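Local coordinates for protein dUTPase (Streptococcus mutans, PDB 3H6X) that probably hydrolyses dUTP to dUMP and diphosphate, as a trimeric jelly-roll enzyme of the dUTPase family, at residues 42-53 with 96-107; 7-18 with 29-37. One frame throughout, in Å; residues are numbered along the deposited sequence.

Contact 1 (42-53 with 96-107); sequences AGAIVLVPTGVK and EGHIFAQMKNMT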
loop_
_atom_site.group_PDB
_atom_site.type_symbol
_atom_site.label_atom_id
_atom_site.label_comp_id
_atom_site.label_asym_id
_atom_site.label_seq_id
_atom_site.Cartn_x
_atom_site.Cartn_y
_atom_site.Cartn_z
ATOM N N ALA B 42 -4.982 -22.662 7.491
ATOM C CA ALA B 42 -4.264 -22.678 6.224
ATOM C C ALA B 42 -5.086 -22.077 5.095
ATOM O O ALA B 42 -6.227 -22.494 4.852
ATOM C CB ALA B 42 -3.854 -24.122 5.871
ATOM N N GLY B 43 -4.507 -21.085 4.415
ATOM C CA GLY B 43 -5.170 -20.439 3.295
ATOM C C GLY B 43 -6.338 -19.514 3.613
ATOM O O GLY B 43 -6.929 -18.927 2.693
ATOM N N ALA B 44 -6.669 -19.367 4.892
ATOM C CA ALA B 44 -7.857 -18.593 5.294
ATOM C C ALA B 44 -7.581 -17.098 5.447
ATOM O O ALA B 44 -6.446 -16.681 5.707
ATOM C CB ALA B 44 -8.423 -19.135 6.580
ATOM N N ILE B 45 -8.649 -16.314 5.326
ATOM C CA ILE B 45 -8.611 -14.885 5.632
ATOM C C ILE B 45 -9.397 -14.646 6.922
ATOM O O ILE B 45 -10.554 -15.074 7.034
ATOM C CB ILE B 45 -9.251 -14.046 4.527
ATOM C CG1 ILE B 45 -8.492 -14.198 3.202
ATOM C CG2 ILE B 45 -9.273 -12.557 4.942
ATOM C CD1 ILE B 45 -9.212 -13.599 2.025
ATOM N N VAL B 46 -8.766 -13.979 7.887
ATOM C CA VAL B 46 -9.384 -13.694 9.189
ATOM C C VAL B 46 -9.196 -12.230 9.551
ATOM O O VAL B 46 -8.119 -11.668 9.355
ATOM C CB VAL B 46 -8.760 -14.558 10.311
ATOM C CG1 VAL B 46 -9.209 -14.095 11.709
ATOM C CG2 VAL B 46 -9.113 -16.031 10.087
ATOM N N LEU B 47 -10.266 -11.624 10.056
ATOM C CA LEU B 47 -10.205 -10.259 10.567
ATOM C C LEU B 47 -9.651 -10.308 11.989
ATOM O O LEU B 47 -10.302 -10.832 12.902
ATOM C CB LEU B 47 -11.602 -9.639 10.543
ATOM C CG LEU B 47 -12.137 -9.296 9.150
ATOM C CD1 LEU B 47 -13.620 -8.973 9.198
ATOM C CD2 LEU B 47 -11.385 -8.137 8.529
ATOM N N VAL B 48 -8.441 -9.786 12.181
ATOM C CA VAL B 48 -7.779 -9.882 13.476
ATOM C C VAL B 48 -8.074 -8.589 14.262
ATOM O O VAL B 48 -7.739 -7.502 13.796
ATOM C CB VAL B 48 -6.270 -10.059 13.272
ATOM C CG1 VAL B 48 -5.518 -10.140 14.618
ATOM C CG2 VAL B 48 -6.015 -11.309 12.410
ATOM N N PRO B 49 -8.678 -8.710 15.453
ATOM C CA PRO B 49 -8.963 -7.523 16.264
ATOM C C PRO B 49 -7.716 -6.907 16.854
ATOM O O PRO B 49 -6.789 -7.582 17.239
ATOM C CB PRO B 49 -9.830 -8.082 17.403
ATOM C CG PRO B 49 -9.348 -9.493 17.563
ATOM C CD PRO B 49 -9.022 -9.958 16.164
ATOM N N THR B 50 -7.754 -5.585 16.967
ATOM C CA THR B 50 -6.627 -4.805 17.353
ATOM C C THR B 50 -6.946 -4.121 18.709
ATOM O O THR B 50 -6.062 -3.647 19.425
ATOM C CB THR B 50 -6.525 -3.868 16.161
ATOM O OG1 THR B 50 -5.377 -4.129 15.342
ATOM C CG2 THR B 50 -6.879 -2.498 16.443
ATOM N N GLY B 51 -8.227 -4.113 19.076
ATOM C CA GLY B 51 -8.646 -3.551 20.359
ATOM C C GLY B 51 -8.716 -2.033 20.435
ATOM O O GLY B 51 -9.135 -1.477 21.461
ATOM N N VAL B 52 -8.358 -1.355 19.343
ATOM C CA VAL B 52 -8.326 0.110 19.359
ATOM C C VAL B 52 -9.134 0.779 18.249
ATOM O O VAL B 52 -9.461 0.161 17.239
ATOM C CB VAL B 52 -6.870 0.646 19.311
ATOM C CG1 VAL B 52 -6.076 0.179 20.543
ATOM C CG2 VAL B 52 -6.173 0.252 18.010
ATOM N N LYS B 53 -9.488 2.040 18.488
ATOM C CA LYS B 53 -10.098 2.901 17.478
ATOM C C LYS B 53 -9.203 4.124 17.342
ATOM O O LYS B 53 -8.347 4.363 18.192
ATOM C CB LYS B 53 -11.505 3.321 17.913
ATOM C CG LYS B 53 -11.554 3.889 19.338
ATOM C CD LYS B 53 -13.009 4.115 19.809
ATOM C CE LYS B 53 -13.033 4.662 21.239
ATOM N NZ LYS B 53 -14.451 4.710 21.795
ATOM N N GLU B 96 -17.955 0.746 16.966
ATOM C CA GLU B 96 -17.229 1.765 17.730
ATOM C C GLU B 96 -15.961 2.222 17.008
ATOM O O GLU B 96 -15.168 2.980 17.579
ATOM C CB GLU B 96 -16.868 1.223 19.114
ATOM C CG GLU B 96 -16.736 2.281 20.189
ATOM C CD GLU B 96 -16.420 1.681 21.553
ATOM O OE1 GLU B 96 -17.166 0.789 22.020
ATOM O OE2 GLU B 96 -15.438 2.120 22.172
ATOM N N GLY B 97 -15.772 1.765 15.771
ATOM C CA GLY B 97 -14.562 2.105 15.038
ATOM C C GLY B 97 -13.411 1.172 15.333
ATOM O O GLY B 97 -12.247 1.477 15.057
ATOM N N HIS B 98 -13.743 0.007 15.873
ATOM C CA HIS B 98 -12.732 -1.016 16.155
ATOM C C HIS B 98 -11.969 -1.366 14.887
ATOM O O HIS B 98 -12.552 -1.782 13.887
ATOM C CB HIS B 98 -13.427 -2.256 16.699
ATOM C CG HIS B 98 -12.489 -3.322 17.207
ATOM N ND1 HIS B 98 -12.936 -4.558 17.588
ATOM C CD2 HIS B 98 -11.143 -3.314 17.370
ATOM C CE1 HIS B 98 -11.889 -5.291 17.988
ATOM N NE2 HIS B 98 -10.807 -4.552 17.879
ATOM N N ILE B 99 -10.654 -1.206 14.927
ATOM C CA ILE B 99 -9.812 -1.496 13.781
ATOM C C ILE B 99 -9.449 -2.979 13.749
ATOM O O ILE B 99 -9.020 -3.534 14.756
ATOM C CB ILE B 99 -8.521 -0.657 13.856
ATOM C CG1 ILE B 99 -8.855 0.832 13.679
ATOM C CG2 ILE B 99 -7.502 -1.122 12.794
ATOM C CD1 ILE B 99 -7.720 1.743 14.098
ATOM N N PHE B 100 -9.723 -3.625 12.612
ATOM C CA PHE B 100 -9.320 -5.007 12.357
ATOM C C PHE B 100 -8.292 -5.042 11.237
ATOM O O PHE B 100 -8.360 -4.229 10.303
ATOM C CB PHE B 100 -10.517 -5.854 11.922
ATOM C CG PHE B 100 -11.504 -6.135 13.016
ATOM C CD1 PHE B 100 -12.457 -5.190 13.360
ATOM C CD2 PHE B 100 -11.501 -7.360 13.681
ATOM C CE1 PHE B 100 -13.381 -5.448 14.373
ATOM C CE2 PHE B 100 -12.425 -7.631 14.666
ATOM C CZ PHE B 100 -13.359 -6.669 15.026
ATOM N N ALA B 101 -7.363 -5.990 11.328
ATOM C CA ALA B 101 -6.411 -6.265 10.247
ATOM C C ALA B 101 -6.836 -7.537 9.505
ATOM O O ALA B 101 -6.952 -8.603 10.105
ATOM C CB ALA B 101 -5.012 -6.433 10.828
ATOM N N GLN B 102 -7.104 -7.420 8.214
ATOM C CA GLN B 102 -7.550 -8.564 7.416
ATOM C C GLN B 102 -6.345 -9.376 6.933
ATOM O O GLN B 102 -5.697 -9.007 5.950
ATOM C CB GLN B 102 -8.367 -8.048 6.227
ATOM C CG GLN B 102 -9.242 -9.099 5.547
ATOM C CD GLN B 102 -9.992 -8.537 4.350
ATOM O OE1 GLN B 102 -10.369 -7.362 4.321
ATOM N NE2 GLN B 102 -10.198 -9.380 3.342
HETATM N N MSE B 103 -6.041 -10.461 7.644
HETATM C CA MSE B 103 -4.793 -11.203 7.414
HETATM C C MSE B 103 -5.092 -12.539 6.737
HETATM O O MSE B 103 -6.055 -13.226 7.106
HETATM C CB MSE B 103 -4.082 -11.467 8.732
HETATM C CG MSE B 103 -3.876 -10.245 9.601
HETATM SE SE MSE B 103 -2.722 -8.944 8.717
HETATM C CE MSE B 103 -1.128 -10.050 8.499
ATOM N N LYS B 104 -4.273 -12.889 5.749
ATOM C CA LYS B 104 -4.377 -14.185 5.084
ATOM C C LYS B 104 -3.177 -15.052 5.436
ATOM O O LYS B 104 -2.039 -14.594 5.427
ATOM C CB LYS B 104 -4.461 -14.033 3.560
ATOM C CG LYS B 104 -4.561 -15.398 2.862
ATOM C CD LYS B 104 -4.888 -15.271 1.385
ATOM C CE LYS B 104 -4.801 -16.634 0.709
ATOM N NZ LYS B 104 -5.237 -16.548 -0.723
ATOM N N ASN B 105 -3.441 -16.321 5.743
ATOM C CA ASN B 105 -2.381 -17.285 5.999
ATOM C C ASN B 105 -2.016 -17.970 4.680
ATOM O O ASN B 105 -2.805 -18.754 4.144
ATOM C CB ASN B 105 -2.889 -18.300 7.019
ATOM C CG ASN B 105 -1.887 -19.405 7.325
ATOM O OD1 ASN B 105 -0.792 -19.461 6.762
ATOM N ND2 ASN B 105 -2.259 -20.288 8.248
HETATM N N MSE B 106 -0.825 -17.657 4.166
HETATM C CA MSE B 106 -0.344 -18.205 2.907
HETATM C C MSE B 106 0.198 -19.624 3.016
HETATM O O MSE B 106 0.460 -20.253 1.988
HETATM C CB MSE B 106 0.775 -17.338 2.344
HETATM C CG MSE B 106 0.383 -15.924 2.081
HETATM SE SE MSE B 106 1.928 -14.961 1.300
HETATM C CE MSE B 106 3.191 -15.095 2.769
ATOM N N THR B 107 0.373 -20.113 4.235
ATOM C CA THR B 107 1.001 -21.418 4.460
ATOM C C THR B 107 -0.006 -22.564 4.536
ATOM O O THR B 107 -1.210 -22.356 4.466
ATOM C CB THR B 107 1.836 -21.433 5.752
ATOM O OG1 THR B 107 0.983 -21.585 6.892
ATOM C CG2 THR B 107 2.645 -20.142 5.892
#

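Contact 2 (7-18 with 29-37); sequences FELITDYTDENL and GYDLKVAER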
loop_
_atom_site.group_PDB
_atom_site.type_symbol
_atom_site.label_atom_id
_atom_site.label_comp_id
_atom_site.label_asym_id
_atom_site.label_seq_id
_atom_site.Cartn_x
_atom_site.Cartn_y
_atom_site.Cartn_z
ATOM N N PHE B 7 -5.027 7.088 19.297
ATOM C CA PHE B 7 -5.746 5.830 19.515
ATOM C C PHE B 7 -6.371 5.790 20.890
ATOM O O PHE B 7 -5.842 6.350 21.860
ATOM C CB PHE B 7 -4.784 4.633 19.423
ATOM C CG PHE B 7 -4.113 4.504 18.093
ATOM C CD1 PHE B 7 -4.763 3.873 17.048
ATOM C CD2 PHE B 7 -2.845 5.031 17.877
ATOM C CE1 PHE B 7 -4.140 3.755 15.791
ATOM C CE2 PHE B 7 -2.231 4.918 16.638
ATOM C CZ PHE B 7 -2.879 4.270 15.597
ATOM N N GLU B 8 -7.487 5.075 20.968
ATOM C CA GLU B 8 -8.134 4.792 22.244
ATOM C C GLU B 8 -8.547 3.334 22.243
ATOM O O GLU B 8 -8.841 2.765 21.196
ATOM C CB GLU B 8 -9.372 5.668 22.420
ATOM C CG GLU B 8 -9.037 7.158 22.645
ATOM C CD GLU B 8 -10.260 8.041 22.584
ATOM O OE1 GLU B 8 -11.324 7.570 22.132
ATOM O OE2 GLU B 8 -10.141 9.223 22.994
ATOM N N LEU B 9 -8.549 2.712 23.417
ATOM C CA LEU B 9 -9.140 1.380 23.528
ATOM C C LEU B 9 -10.639 1.438 23.260
ATOM O O LEU B 9 -11.330 2.373 23.708
ATOM C CB LEU B 9 -8.941 0.835 24.945
ATOM C CG LEU B 9 -7.508 0.534 25.361
ATOM C CD1 LEU B 9 -7.452 0.066 26.808
ATOM C CD2 LEU B 9 -6.902 -0.522 24.431
ATOM N N ILE B 10 -11.161 0.442 22.553
ATOM C CA ILE B 10 -12.617 0.341 22.437
ATOM C C ILE B 10 -13.149 -0.161 23.774
ATOM O O ILE B 10 -12.392 -0.659 24.594
ATOM C CB ILE B 10 -13.054 -0.604 21.292
ATOM C CG1 ILE B 10 -12.542 -2.029 21.540
ATOM C CG2 ILE B 10 -12.556 -0.079 19.957
ATOM C CD1 ILE B 10 -13.100 -3.063 20.572
ATOM N N THR B 11 -14.446 -0.012 24.013
ATOM C CA THR B 11 -14.982 -0.374 25.309
ATOM C C THR B 11 -14.774 -1.857 25.663
ATOM O O THR B 11 -14.695 -2.198 26.835
ATOM C CB THR B 11 -16.431 0.112 25.488
ATOM O OG1 THR B 11 -17.226 -0.385 24.427
ATOM C CG2 THR B 11 -16.484 1.628 25.469
ATOM N N ASP B 12 -14.649 -2.719 24.652
ATOM C CA ASP B 12 -14.530 -4.160 24.866
ATOM C C ASP B 12 -13.169 -4.595 25.420
ATOM O O ASP B 12 -13.004 -5.743 25.836
ATOM C CB ASP B 12 -14.783 -4.943 23.581
ATOM C CG ASP B 12 -16.258 -5.091 23.264
ATOM O OD1 ASP B 12 -17.101 -4.841 24.163
ATOM O OD2 ASP B 12 -16.552 -5.477 22.113
ATOM N N TYR B 13 -12.192 -3.694 25.399
ATOM C CA TYR B 13 -10.835 -4.022 25.851
ATOM C C TYR B 13 -10.326 -2.985 26.838
ATOM O O TYR B 13 -10.623 -1.776 26.715
ATOM C CB TYR B 13 -9.870 -4.171 24.661
ATOM C CG TYR B 13 -10.174 -5.358 23.782
ATOM C CD1 TYR B 13 -9.674 -6.631 24.083
ATOM C CD2 TYR B 13 -10.998 -5.228 22.670
ATOM C CE1 TYR B 13 -9.980 -7.710 23.290
ATOM C CE2 TYR B 13 -11.300 -6.313 21.879
ATOM C CZ TYR B 13 -10.789 -7.550 22.186
ATOM O OH TYR B 13 -11.101 -8.622 21.395
ATOM N N THR B 14 -9.544 -3.439 27.812
ATOM C CA THR B 14 -9.034 -2.545 28.832
ATOM C C THR B 14 -7.513 -2.620 29.008
ATOM O O THR B 14 -6.962 -1.851 29.792
ATOM C CB THR B 14 -9.680 -2.797 30.208
ATOM O OG1 THR B 14 -9.448 -4.148 30.620
ATOM C CG2 THR B 14 -11.175 -2.523 30.141
ATOM N N ASP B 15 -6.844 -3.508 28.286
ATOM C CA ASP B 15 -5.392 -3.668 28.418
ATOM C C ASP B 15 -4.667 -2.534 27.714
ATOM O O ASP B 15 -4.627 -2.484 26.484
ATOM C CB ASP B 15 -4.936 -5.013 27.843
ATOM C CG ASP B 15 -3.459 -5.290 28.090
ATOM O OD1 ASP B 15 -2.754 -4.376 28.587
ATOM O OD2 ASP B 15 -3.004 -6.422 27.795
ATOM N N GLU B 16 -4.058 -1.639 28.494
ATOM C CA GLU B 16 -3.421 -0.464 27.895
ATOM C C GLU B 16 -2.155 -0.811 27.100
ATOM O O GLU B 16 -1.638 0.023 26.331
ATOM C CB GLU B 16 -3.203 0.638 28.930
ATOM C CG GLU B 16 -4.565 1.214 29.362
ATOM C CD GLU B 16 -4.456 2.382 30.308
ATOM O OE1 GLU B 16 -3.645 2.309 31.256
ATOM O OE2 GLU B 16 -5.199 3.376 30.115
ATOM N N ASN B 17 -1.704 -2.057 27.240
ATOM C CA ASN B 17 -0.624 -2.577 26.416
ATOM C C ASN B 17 -0.991 -2.525 24.935
ATOM O O ASN B 17 -0.115 -2.514 24.076
ATOM C CB ASN B 17 -0.327 -4.022 26.809
ATOM C CG ASN B 17 1.093 -4.433 26.484
ATOM O OD1 ASN B 17 1.963 -3.593 26.266
ATOM N ND2 ASN B 17 1.338 -5.735 26.463
ATOM N N LEU B 18 -2.290 -2.520 24.637
ATOM C CA LEU B 18 -2.738 -2.499 23.233
ATOM C C LEU B 18 -2.653 -1.127 22.578
ATOM O O LEU B 18 -2.817 -1.014 21.369
ATOM C CB LEU B 18 -4.178 -2.993 23.103
ATOM C CG LEU B 18 -4.391 -4.445 23.513
ATOM C CD1 LEU B 18 -5.879 -4.824 23.498
ATOM C CD2 LEU B 18 -3.602 -5.358 22.595
ATOM N N GLY B 29 5.449 4.786 11.714
ATOM C CA GLY B 29 4.327 3.926 12.062
ATOM C C GLY B 29 4.157 3.632 13.542
ATOM O O GLY B 29 5.139 3.556 14.290
ATOM N N TYR B 30 2.898 3.490 13.946
ATOM C CA TYR B 30 2.491 3.065 15.286
ATOM C C TYR B 30 2.133 1.604 15.203
ATOM O O TYR B 30 1.346 1.206 14.353
ATOM C CB TYR B 30 1.261 3.869 15.743
ATOM C CG TYR B 30 1.630 5.296 16.056
ATOM C CD1 TYR B 30 1.669 6.258 15.055
ATOM C CD2 TYR B 30 1.989 5.672 17.353
ATOM C CE1 TYR B 30 2.055 7.558 15.335
ATOM C CE2 TYR B 30 2.374 6.971 17.641
ATOM C CZ TYR B 30 2.405 7.902 16.626
ATOM O OH TYR B 30 2.783 9.191 16.892
ATOM N N ASP B 31 2.714 0.789 16.079
ATOM C CA ASP B 31 2.525 -0.659 15.947
ATOM C C ASP B 31 1.256 -1.115 16.660
ATOM O O ASP B 31 1.187 -1.090 17.887
ATOM C CB ASP B 31 3.753 -1.403 16.480
ATOM C CG ASP B 31 5.007 -1.121 15.650
ATOM O OD1 ASP B 31 4.921 -1.176 14.404
ATOM O OD2 ASP B 31 6.074 -0.875 16.245
ATOM N N LEU B 32 0.263 -1.536 15.878
ATOM C CA LEU B 32 -0.973 -2.083 16.423
ATOM C C LEU B 32 -0.775 -3.559 16.765
ATOM O O LEU B 32 0.004 -4.266 16.119
ATOM C CB LEU B 32 -2.141 -1.901 15.431
ATOM C CG LEU B 32 -2.760 -0.500 15.368
ATOM C CD1 LEU B 32 -1.883 0.463 14.582
ATOM C CD2 LEU B 32 -4.139 -0.584 14.719
ATOM N N LYS B 33 -1.477 -4.015 17.796
ATOM C CA LYS B 33 -1.254 -5.355 18.331
ATOM C C LYS B 33 -2.523 -6.193 18.257
ATOM O O LYS B 33 -3.615 -5.660 18.092
ATOM C CB LYS B 33 -0.794 -5.255 19.784
ATOM C CG LYS B 33 0.621 -4.680 19.939
ATOM C CD LYS B 33 0.950 -4.395 21.406
ATOM C CE LYS B 33 2.417 -3.978 21.552
ATOM N NZ LYS B 33 2.741 -3.618 22.971
ATOM N N VAL B 34 -2.349 -7.512 18.362
ATOM C CA VAL B 34 -3.444 -8.465 18.361
ATOM C C VAL B 34 -4.158 -8.418 19.699
ATOM O O VAL B 34 -3.527 -8.582 20.724
ATOM C CB VAL B 34 -2.884 -9.885 18.088
ATOM C CG1 VAL B 34 -3.986 -10.923 18.205
ATOM C CG2 VAL B 34 -2.243 -9.922 16.686
ATOM N N ALA B 35 -5.475 -8.185 19.697
ATOM C CA ALA B 35 -6.187 -7.899 20.955
ATOM C C ALA B 35 -6.481 -9.168 21.753
ATOM O O ALA B 35 -6.566 -9.158 22.979
ATOM C CB ALA B 35 -7.481 -7.170 20.674
ATOM N N GLU B 36 -6.642 -10.268 21.033
ATOM C CA GLU B 36 -6.931 -11.540 21.677
ATOM C C GLU B 36 -6.407 -12.656 20.807
ATOM O O GLU B 36 -6.296 -12.506 19.586
ATOM C CB GLU B 36 -8.432 -11.719 21.864
ATOM C CG GLU B 36 -9.177 -11.843 20.572
ATOM C CD GLU B 36 -10.662 -12.116 20.772
ATOM O OE1 GLU B 36 -11.139 -12.054 21.938
ATOM O OE2 GLU B 36 -11.343 -12.380 19.746
ATOM N N ARG B 37 -6.095 -13.788 21.421
ATOM C CA ARG B 37 -5.544 -14.891 20.647
ATOM C C ARG B 37 -6.416 -15.190 19.426
ATOM O O ARG B 37 -7.643 -15.336 19.532
ATOM C CB ARG B 37 -5.390 -16.143 21.521
ATOM C CG ARG B 37 -4.849 -17.340 20.750
ATOM C CD ARG B 37 -4.846 -18.627 21.575
ATOM N NE ARG B 37 -3.596 -18.804 22.298
ATOM C CZ ARG B 37 -3.505 -18.888 23.625
ATOM N NH1 ARG B 37 -4.599 -18.814 24.382
ATOM N NH2 ARG B 37 -2.317 -19.048 24.206
HETATM O O HOH W 1 -12.063 -10.076 23.478
HETATM O O HOH W 2 2.107 -0.988 22.675
HETATM O O HOH W 3 -3.472 -2.521 19.133
#

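Contact 1 (42-53 with 96-107)
Val46 and Met103 face each other as a hydrogen-bonded pair, and their bonds set the register of the antiparallel strands 45-49 and 100-105, whose axes run at 151°. Val46 N reaches Met103 O at 2.9 Å with a nearly straight N-H, and Met103 N returns to Val46 O. Val48 and Ala101 repeat the exchange. Beyond these pairs, Asn105 N bonds Ala44 O at one end and Ile99 N bonds Val52 O at the other, nearly head-on to the carbonyl.

Between the Val48-Ala101 pair and the Ile99-Val52 bond the 42-53 chain turns through Thr50 and Gly51, and the His98 ring bonds to the backbone of this turn. His98 NE2 accepts from Gly51 N at 2.9 Å, 19° out of the ring plane, and more weakly from Thr50 N; a chi1 of -172° swings the imidazole back to that position.

The ion pair lies past the turn: Lys53 NZ meets Glu96 OE2 at 2.8 Å on the anti side of the carboxylate, somewhat out of its plane. Asn91 also bonds this ammonium, and Thr11 takes the other carboxylate oxygen.

Apolar contacts divide between the two faces. On that of Leu47 and Gln102, the Phe100 ring is met along one side, its CD2 lying 3.9 Å from Leu47 CB. The next ring atom, Phe100 CE2, packs 3.8 Å from Pro49 CB. Farther along, Ile45 CG2 rests 3.5 Å from Gln102 CG. On the other face, Val48 CG2 touches Met103 CG at 3.7 Å; Met103, a selenomethionine, then bends away at chi2 and chi3.

Strand 100-105 is the middle strand of this jelly-roll sheet, between 45-49 and 76-78. Met103 reaches Leu76 and Leu78 as well as Ile40 of strand 38-40, while Leu47 and Gln102 pack on Arg72 of the second subunit.

Contact 2 (7-18 with 29-37)
Phe7 of strand 6-9 packs on Tyr30 and Leu32 of strand 30-33, joining two sheets of the jelly roll through side chains. Phe7 CE2 comes within 3.8 Å of Tyr30 CB, and the two rings lie oblique, their planes at 57° with centroids 6.0 Å apart. Leu32 CD1 lies 4.1 Å from Phe7 CZ. The Tyr30 hydroxyl hydrogen-bonds Ile130 N of the third subunit.

A second apolar cluster gathers round Ala35. Its CB sits over one face of the Tyr13 ring, 3.9 Å from the centroid and 21° off the normal, a CH-pi contact. Tyr13 is the last residue of the type I turn begun by Ile10. Leu18 also closes on Ala35, with Leu18 CD1 and Ala35 CB 4.0 Å apart, while Leu18 CD2 lies near Lys33 CB and Val34 O.

Polar links are sparse and partly carried by water. Lys33, its chain extended beyond CG, places NZ 3.3 Å from Asn17 O; the bond enters 20° out of the carbonyl plane. Lys33 NZ also donates to a water within hydrogen-bonding distance of Asn17 O. The backbone of Asn17 is itself held by an Asx turn, Asn17 N to Asp15 OD1. Lys33 N donates to another water, similarly close to Leu18 O. At the Glu36 end, a water donates to Glu36 OE1 at 2.7 Å and makes a weak bond to Tyr13 OH.

Along the chain the contacts come in series, contact 2 closing before contact 1 opens, with centres about 13 Å apart. Strands 6-9 and 52-55, one from each contact, pair antiparallel in a two-stranded sheet, with backbone bonds joining Glu8 to Lys53 and Ile10 to Gly51. The contacts also touch directly: Ile10 CD1 packs 3.3 Å from His98 ND1, and Ala35 N lies 2.9 Å from Pro49 O, a probable hydrogen bond. This last link joins the residues just after strand 30-33 to the end of strand 45-49, two strands of separate sheets. Both contacts also touch neighbouring subunits, contact 1 at Arg72 of the second and contact 2 at Leu129 and Ile130 of the third.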